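Local coordinates for protein stn1 (Schizosaccharomyces pombe, PDB 3KF6), which is required for telomere maintenance and partners Ten1 in an Rpa2-Rpa3-like complex, its N-terminal OB-fold domain forming the part described here, at residues V67-V70 against M76-R79; D25-S30 against R113-L118; I50-Y55 against L78-I83. All blocks are in the same frame, centred on the assembly; numbering follows the deposited sequence.

Contact 1: V67-V70 against M76-R79; sequences VLTV and MVLR
Val67 meets the far end of Arg79: its CG1 lies 3.2 Å from Arg79 NH1, near the plane of the guanidinium and at its edge, and also reaches CB and CG of the arginine. CG1 is turned there by standing anti to the backbone N (chi1 -178°), while the arginine, extended from CG to NE, brings its guanidinium alongside Val67. Leu68 contributes little to this pairing; its side chain turns from the 76-79 segment. Thr69 faces Arg79 in an antiparallel non-hydrogen-bonded pair, CA to CA 4.5 Å. Its two branches divide the work: OG1 stands by the aliphatic CG of Arg79, and CG2 packs on Val77 CG2 at 3.7 Å. Thr69 CA also makes a CA-H...O contact with Leu78 O. Val70 closes the ladder as the hydrogen-bonded partner of Leu78: Val70 N donates to Leu78 O over 2.9 Å, nearly straight at 169°, and Leu78 N returns a bond of 2.9 Å to Val70 O. Val70 and Leu78 share the sheet face opposite Thr69 and Arg79. This is a beta hairpin of the OB fold, strand 65-71 against strand 77-83. Strand 49-62 bonds to the outer edge of 65-71, strand 117-120 pairs with 77-83 through Arg79 and Leu118, and Ser4 of the Ten1 chain packs on Val77.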
# COMPACT_ATOMS: atom_id res chain seq x y z
N VAL A 67 -13.32 -2.73 -9.81
CA VAL A 67 -12.64 -3.17 -8.60
C VAL A 67 -11.16 -2.84 -8.61
O VAL A 67 -10.43 -3.22 -9.53
CB VAL A 67 -12.79 -4.70 -8.40
CG1 VAL A 67 -12.13 -5.14 -7.10
CG2 VAL A 67 -14.27 -5.09 -8.40
N LEU A 68 -10.72 -2.11 -7.59
CA LEU A 68 -9.32 -1.74 -7.46
C LEU A 68 -8.70 -2.59 -6.36
O LEU A 68 -9.21 -2.63 -5.24
CB LEU A 68 -9.18 -0.26 -7.08
CG LEU A 68 -9.55 0.82 -8.09
CD1 LEU A 68 -9.25 2.19 -7.50
CD2 LEU A 68 -8.77 0.62 -9.37
N THR A 69 -7.61 -3.29 -6.68
CA THR A 69 -6.93 -4.08 -5.66
C THR A 69 -5.88 -3.14 -5.09
O THR A 69 -5.05 -2.60 -5.83
CB THR A 69 -6.25 -5.33 -6.26
OG1 THR A 69 -7.26 -6.19 -6.81
CG2 THR A 69 -5.50 -6.08 -5.17
N VAL A 70 -5.91 -2.94 -3.77
CA VAL A 70 -4.99 -2.02 -3.11
C VAL A 70 -4.05 -2.74 -2.15
O VAL A 70 -4.46 -3.66 -1.44
CB VAL A 70 -5.79 -0.94 -2.33
CG1 VAL A 70 -4.85 0.04 -1.64
CG2 VAL A 70 -6.72 -0.20 -3.30
N MET A 76 -1.36 -8.26 3.18
CA MET A 76 -2.56 -8.65 2.45
C MET A 76 -3.01 -7.49 1.58
O MET A 76 -2.72 -6.34 1.89
CB MET A 76 -3.69 -9.01 3.43
CG MET A 76 -3.44 -10.26 4.25
SD MET A 76 -3.56 -11.73 3.23
CE MET A 76 -5.33 -12.07 3.38
N VAL A 77 -3.70 -7.80 0.48
CA VAL A 77 -4.24 -6.75 -0.38
C VAL A 77 -5.75 -6.76 -0.19
O VAL A 77 -6.31 -7.72 0.33
CB VAL A 77 -3.91 -6.95 -1.88
CG1 VAL A 77 -2.40 -6.95 -2.09
CG2 VAL A 77 -4.53 -8.25 -2.39
N LEU A 78 -6.41 -5.69 -0.61
CA LEU A 78 -7.85 -5.59 -0.45
C LEU A 78 -8.55 -5.18 -1.74
O LEU A 78 -8.12 -4.26 -2.43
CB LEU A 78 -8.17 -4.56 0.64
CG LEU A 78 -9.64 -4.36 1.02
CD1 LEU A 78 -10.18 -5.62 1.68
CD2 LEU A 78 -9.77 -3.17 1.97
N ARG A 79 -9.64 -5.88 -2.07
CA ARG A 79 -10.42 -5.55 -3.25
C ARG A 79 -11.36 -4.43 -2.84
O ARG A 79 -12.12 -4.57 -1.88
CB ARG A 79 -11.22 -6.77 -3.72
CG ARG A 79 -10.46 -7.70 -4.65
CD ARG A 79 -11.32 -8.92 -4.98
NE ARG A 79 -10.83 -9.68 -6.13
CZ ARG A 79 -11.01 -9.32 -7.40
NH1 ARG A 79 -11.68 -8.21 -7.70
NH2 ARG A 79 -10.54 -10.08 -8.38

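Contact 2: D25-S30 against R113-L118; sequences DVHKIS and RSEVEL
His27 and Val116 form the close part of this contact: Val116 CG1 comes within 3.5 Å of His27 ND1 and 3.8 Å of His27 CE1, meeting the imidazole obliquely. The same methyl is 4.3 Å from Val26 CG1, so one branch touches both the end of helix 23-26 and the turn that follows. With chi1 at 62°, Val116 CG1 lies between its own backbone N and carbonyl carbon, and from there projects to the histidine. His27 NE2 hydrogen-bonds Val77 O, which fixes the rotation of the ring against strand 77-83. Toward solvent the packing thins to a single methylene: Glu115 CG approaches the ring edge, in its plane, 4.0 Å from His27 CE1. The carboxylate beyond is tilted 51° to the ring and makes no direct contact with its nitrogen, Glu115 OE2 lying 5.0 Å from His27 NE2, though a carboxylate so near could favour a protonated imidazole. No hydrogen bond links the two segments. A type I beta turn runs from Val26 to Ile29, with Ile29 N bonded to Val26 O. Thus the type I turn at the end of helix 23-26, from the N-terminal part of the domain, rests against the loop entering strand 117-120, one of the strands of the OB-fold barrel.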
# COMPACT_ATOMS: atom_id res chain seq x y z
N ASP A 25 -5.42 -6.14 8.94
CA ASP A 25 -6.35 -6.16 10.06
C ASP A 25 -7.79 -6.21 9.58
O ASP A 25 -8.67 -6.77 10.25
CB ASP A 25 -6.13 -4.93 10.97
CG ASP A 25 -4.83 -5.02 11.74
OD1 ASP A 25 -4.50 -6.12 12.22
OD2 ASP A 25 -4.14 -3.98 11.88
N VAL A 26 -8.05 -5.63 8.41
CA VAL A 26 -9.40 -5.66 7.85
C VAL A 26 -9.76 -7.13 7.62
O VAL A 26 -10.88 -7.55 7.91
CB VAL A 26 -9.46 -4.87 6.51
CG1 VAL A 26 -10.83 -5.03 5.86
CG2 VAL A 26 -9.20 -3.40 6.78
N HIS A 27 -8.80 -7.91 7.12
CA HIS A 27 -9.02 -9.33 6.86
C HIS A 27 -9.16 -10.15 8.14
O HIS A 27 -9.45 -11.35 8.09
CB HIS A 27 -7.88 -9.90 6.01
CG HIS A 27 -7.98 -9.57 4.55
ND1 HIS A 27 -8.87 -10.20 3.71
CD2 HIS A 27 -7.32 -8.66 3.80
CE1 HIS A 27 -8.75 -9.69 2.49
NE2 HIS A 27 -7.82 -8.75 2.52
N LYS A 28 -8.96 -9.51 9.29
CA LYS A 28 -9.06 -10.20 10.57
C LYS A 28 -10.36 -9.89 11.30
O LYS A 28 -10.63 -10.44 12.37
CB LYS A 28 -7.87 -9.85 11.46
CG LYS A 28 -6.57 -10.47 10.98
CD LYS A 28 -5.40 -10.06 11.87
CE LYS A 28 -4.10 -10.63 11.35
NZ LYS A 28 -2.92 -10.17 12.14
N ILE A 29 -11.17 -9.00 10.73
CA ILE A 29 -12.44 -8.64 11.35
C ILE A 29 -13.34 -9.88 11.32
O ILE A 29 -13.41 -10.58 10.32
CB ILE A 29 -13.14 -7.50 10.59
CG1 ILE A 29 -12.30 -6.22 10.67
CG2 ILE A 29 -14.53 -7.25 11.17
CD1 ILE A 29 -12.81 -5.09 9.80
N SER A 30 -14.01 -10.14 12.44
CA SER A 30 -14.89 -11.30 12.54
C SER A 30 -16.34 -10.95 12.22
O SER A 30 -16.85 -9.91 12.64
CB SER A 30 -14.80 -11.91 13.94
OG SER A 30 -15.14 -10.96 14.94
N ARG A 113 -18.80 -12.88 0.59
CA ARG A 113 -17.93 -14.00 0.22
C ARG A 113 -16.93 -14.29 1.34
O ARG A 113 -16.79 -13.50 2.28
CB ARG A 113 -17.18 -13.70 -1.08
CG ARG A 113 -18.07 -13.54 -2.30
CD ARG A 113 -18.90 -14.79 -2.53
NE ARG A 113 -19.76 -14.67 -3.70
CZ ARG A 113 -20.66 -15.58 -4.07
NH1 ARG A 113 -20.82 -16.68 -3.35
NH2 ARG A 113 -21.40 -15.39 -5.15
N SER A 114 -16.22 -15.41 1.24
CA SER A 114 -15.24 -15.77 2.26
C SER A 114 -14.16 -14.71 2.38
O SER A 114 -13.54 -14.56 3.44
CB SER A 114 -14.61 -17.13 1.93
OG SER A 114 -13.87 -17.07 0.72
N GLU A 115 -13.92 -13.97 1.30
CA GLU A 115 -12.93 -12.90 1.32
C GLU A 115 -13.66 -11.57 1.45
O GLU A 115 -14.50 -11.23 0.62
CB GLU A 115 -12.11 -12.89 0.02
CG GLU A 115 -10.97 -11.88 0.03
CD GLU A 115 -10.25 -11.78 -1.30
OE1 GLU A 115 -10.11 -12.81 -1.98
OE2 GLU A 115 -9.84 -10.66 -1.68
N VAL A 116 -13.34 -10.84 2.51
CA VAL A 116 -13.96 -9.54 2.75
C VAL A 116 -13.50 -8.56 1.67
O VAL A 116 -12.41 -8.71 1.11
CB VAL A 116 -13.55 -8.98 4.14
CG1 VAL A 116 -12.05 -8.76 4.19
CG2 VAL A 116 -14.29 -7.67 4.41
N GLU A 117 -14.34 -7.59 1.37
CA GLU A 117 -14.03 -6.57 0.38
C GLU A 117 -14.54 -5.24 0.91
O GLU A 117 -15.28 -5.20 1.89
CB GLU A 117 -14.69 -6.89 -0.96
CG GLU A 117 -16.16 -7.28 -0.86
CD GLU A 117 -16.81 -7.47 -2.22
OE1 GLU A 117 -16.19 -8.10 -3.10
OE2 GLU A 117 -17.95 -6.99 -2.40
N LEU A 118 -14.12 -4.15 0.29
CA LEU A 118 -14.54 -2.84 0.74
C LEU A 118 -15.38 -2.16 -0.32
O LEU A 118 -14.94 -2.01 -1.46
CB LEU A 118 -13.30 -1.98 1.05
CG LEU A 118 -13.52 -0.56 1.56
CD1 LEU A 118 -14.12 -0.60 2.95
CD2 LEU A 118 -12.17 0.17 1.59

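Contact 3: I50-Y55 against L78-I83; sequences IQIVGY and LRVVFI
Ile52 reaches across to Leu78 and Val80 by apolar contact alone. Its two branches take different partners: the CG2 methyl lies 4.2 Å from Leu78 CD2, and the CD1 methyl, at the end of the longer branch, is 4.5 Å from Val80 CG2. Ile52 CG1 sits between the backbone N and the carbonyl carbon (chi1 60°), and chi2 of 90° carries CD1 on toward Val80, while CG2 is left beside the backbone N to face the leucine. Leu78 and Val80, two residues apart on their strand, both point at the isoleucine. These are methyl-to-methyl meetings at van der Waals range, spread over three buried residues.

Of polar interaction between the two segments there is none: no hydrogen bond joins them, and the nearest CA atoms, Ile52 CA and Leu78 CA, are 9.1 Å apart, too far for strand pairing. The two strands therefore face each other through their side chains, across the interior of the OB-fold barrel, instead of lying edge to edge.

Each strand has its backbone partners beside it. Strand 49-62 bonds to 102-110, as Ile52 does to Val105, and strand 65-71 lies between 49-62 and 77-83. Leu118 of strand 117-120 packs on both Ile52 and Leu78, Val105 touches Val80, and Val70 adjoins Ile52 and Val80.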
# COMPACT_ATOMS: atom_id res chain seq x y z
N ILE A 50 -14.78 1.93 7.37
CA ILE A 50 -13.32 1.87 7.43
C ILE A 50 -12.63 2.72 6.37
O ILE A 50 -13.21 3.01 5.32
CB ILE A 50 -12.85 0.40 7.24
CG1 ILE A 50 -13.47 -0.48 8.32
CG2 ILE A 50 -11.34 0.31 7.27
CD1 ILE A 50 -13.23 -1.95 8.11
N GLN A 51 -11.39 3.11 6.65
CA GLN A 51 -10.60 3.89 5.70
C GLN A 51 -9.27 3.15 5.51
O GLN A 51 -8.65 2.72 6.48
CB GLN A 51 -10.31 5.29 6.25
CG GLN A 51 -9.59 6.20 5.27
CD GLN A 51 -8.94 7.39 5.95
OE1 GLN A 51 -7.97 7.23 6.69
NE2 GLN A 51 -9.46 8.59 5.71
N ILE A 52 -8.85 3.00 4.26
CA ILE A 52 -7.58 2.35 3.96
C ILE A 52 -6.78 3.23 3.01
O ILE A 52 -7.34 4.08 2.31
CB ILE A 52 -7.77 0.93 3.35
CG1 ILE A 52 -8.56 0.99 2.03
CG2 ILE A 52 -8.51 0.04 4.33
CD1 ILE A 52 -7.69 1.15 0.82
N VAL A 53 -5.46 3.05 3.02
CA VAL A 53 -4.58 3.83 2.17
C VAL A 53 -3.49 2.93 1.60
O VAL A 53 -2.80 2.23 2.35
CB VAL A 53 -3.88 4.97 2.95
CG1 VAL A 53 -2.88 5.68 2.05
CG2 VAL A 53 -4.91 5.97 3.47
N GLY A 54 -3.32 2.96 0.28
CA GLY A 54 -2.31 2.12 -0.33
C GLY A 54 -2.21 2.37 -1.82
O GLY A 54 -2.94 3.21 -2.35
N TYR A 55 -1.31 1.66 -2.50
CA TYR A 55 -1.18 1.87 -3.94
C TYR A 55 -2.01 0.85 -4.70
O TYR A 55 -2.31 -0.23 -4.19
CB TYR A 55 0.30 1.79 -4.38
CG TYR A 55 0.92 0.41 -4.33
CD1 TYR A 55 1.56 -0.05 -3.17
CD2 TYR A 55 0.83 -0.46 -5.42
CE1 TYR A 55 2.09 -1.35 -3.11
CE2 TYR A 55 1.36 -1.75 -5.37
CZ TYR A 55 1.98 -2.19 -4.21
OH TYR A 55 2.45 -3.48 -4.14
N LEU A 78 -6.41 -5.69 -0.61
CA LEU A 78 -7.85 -5.59 -0.45
C LEU A 78 -8.55 -5.18 -1.74
O LEU A 78 -8.12 -4.26 -2.43
CB LEU A 78 -8.17 -4.56 0.64
CG LEU A 78 -9.64 -4.36 1.02
CD1 LEU A 78 -10.18 -5.62 1.68
CD2 LEU A 78 -9.77 -3.17 1.97
N ARG A 79 -9.64 -5.88 -2.07
CA ARG A 79 -10.42 -5.55 -3.25
C ARG A 79 -11.36 -4.43 -2.84
O ARG A 79 -12.12 -4.57 -1.88
CB ARG A 79 -11.22 -6.77 -3.72
CG ARG A 79 -10.46 -7.70 -4.65
CD ARG A 79 -11.32 -8.92 -4.98
NE ARG A 79 -10.83 -9.68 -6.13
CZ ARG A 79 -11.01 -9.32 -7.40
NH1 ARG A 79 -11.68 -8.21 -7.70
NH2 ARG A 79 -10.54 -10.08 -8.38
N VAL A 80 -11.30 -3.31 -3.57
CA VAL A 80 -12.14 -2.15 -3.30
C VAL A 80 -13.15 -2.05 -4.44
O VAL A 80 -12.78 -1.85 -5.60
CB VAL A 80 -11.29 -0.86 -3.23
CG1 VAL A 80 -12.19 0.36 -3.01
CG2 VAL A 80 -10.28 -0.99 -2.10
N VAL A 81 -14.43 -2.18 -4.10
CA VAL A 81 -15.51 -2.17 -5.07
C VAL A 81 -16.22 -0.84 -5.27
O VAL A 81 -16.66 -0.21 -4.32
CB VAL A 81 -16.57 -3.22 -4.69
CG1 VAL A 81 -17.67 -3.26 -5.73
CG2 VAL A 81 -15.91 -4.57 -4.52
N PHE A 82 -16.33 -0.44 -6.54
CA PHE A 82 -17.03 0.78 -6.92
C PHE A 82 -18.28 0.40 -7.70
O PHE A 82 -18.19 0.03 -8.87
CB PHE A 82 -16.14 1.67 -7.79
CG PHE A 82 -14.97 2.26 -7.06
CD1 PHE A 82 -13.81 1.52 -6.88
CD2 PHE A 82 -15.06 3.53 -6.50
CE1 PHE A 82 -12.74 2.05 -6.16
CE2 PHE A 82 -14.00 4.06 -5.77
CZ PHE A 82 -12.84 3.32 -5.60
N ILE A 83 -19.44 0.47 -7.06
CA ILE A 83 -20.70 0.15 -7.73
C ILE A 83 -21.04 1.32 -8.63
O ILE A 83 -21.49 2.38 -8.17
CB ILE A 83 -21.83 -0.08 -6.72
CG1 ILE A 83 -21.45 -1.21 -5.76
CG2 ILE A 83 -23.13 -0.43 -7.45
CD1 ILE A 83 -22.38 -1.35 -4.58

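Overall arrangement
Contact 3 is the core of the set, three buried aliphatic residues meeting across the barrel interior, its centre about 4 Å from the centre of the chain. Contact 1 shares Leu78 and Arg79 with it and uses the same strand 77-83, but as a ladder: backbone hydrogen bonds cross from strand to strand, and Val70 and Leu78 are buried on one face, while Thr69, Val77 and Arg79 on the other are partly exposed. Contact 2, its centre about 10 Å from that of the chain, joins the N-terminal turn to the strand 117-120 entry by van der Waals contact with an exposed glutamate at its solvent side. His27 NE2 to Val77 O and Leu118, whose backbone bonds to Arg79 and Val81, tie it to the others.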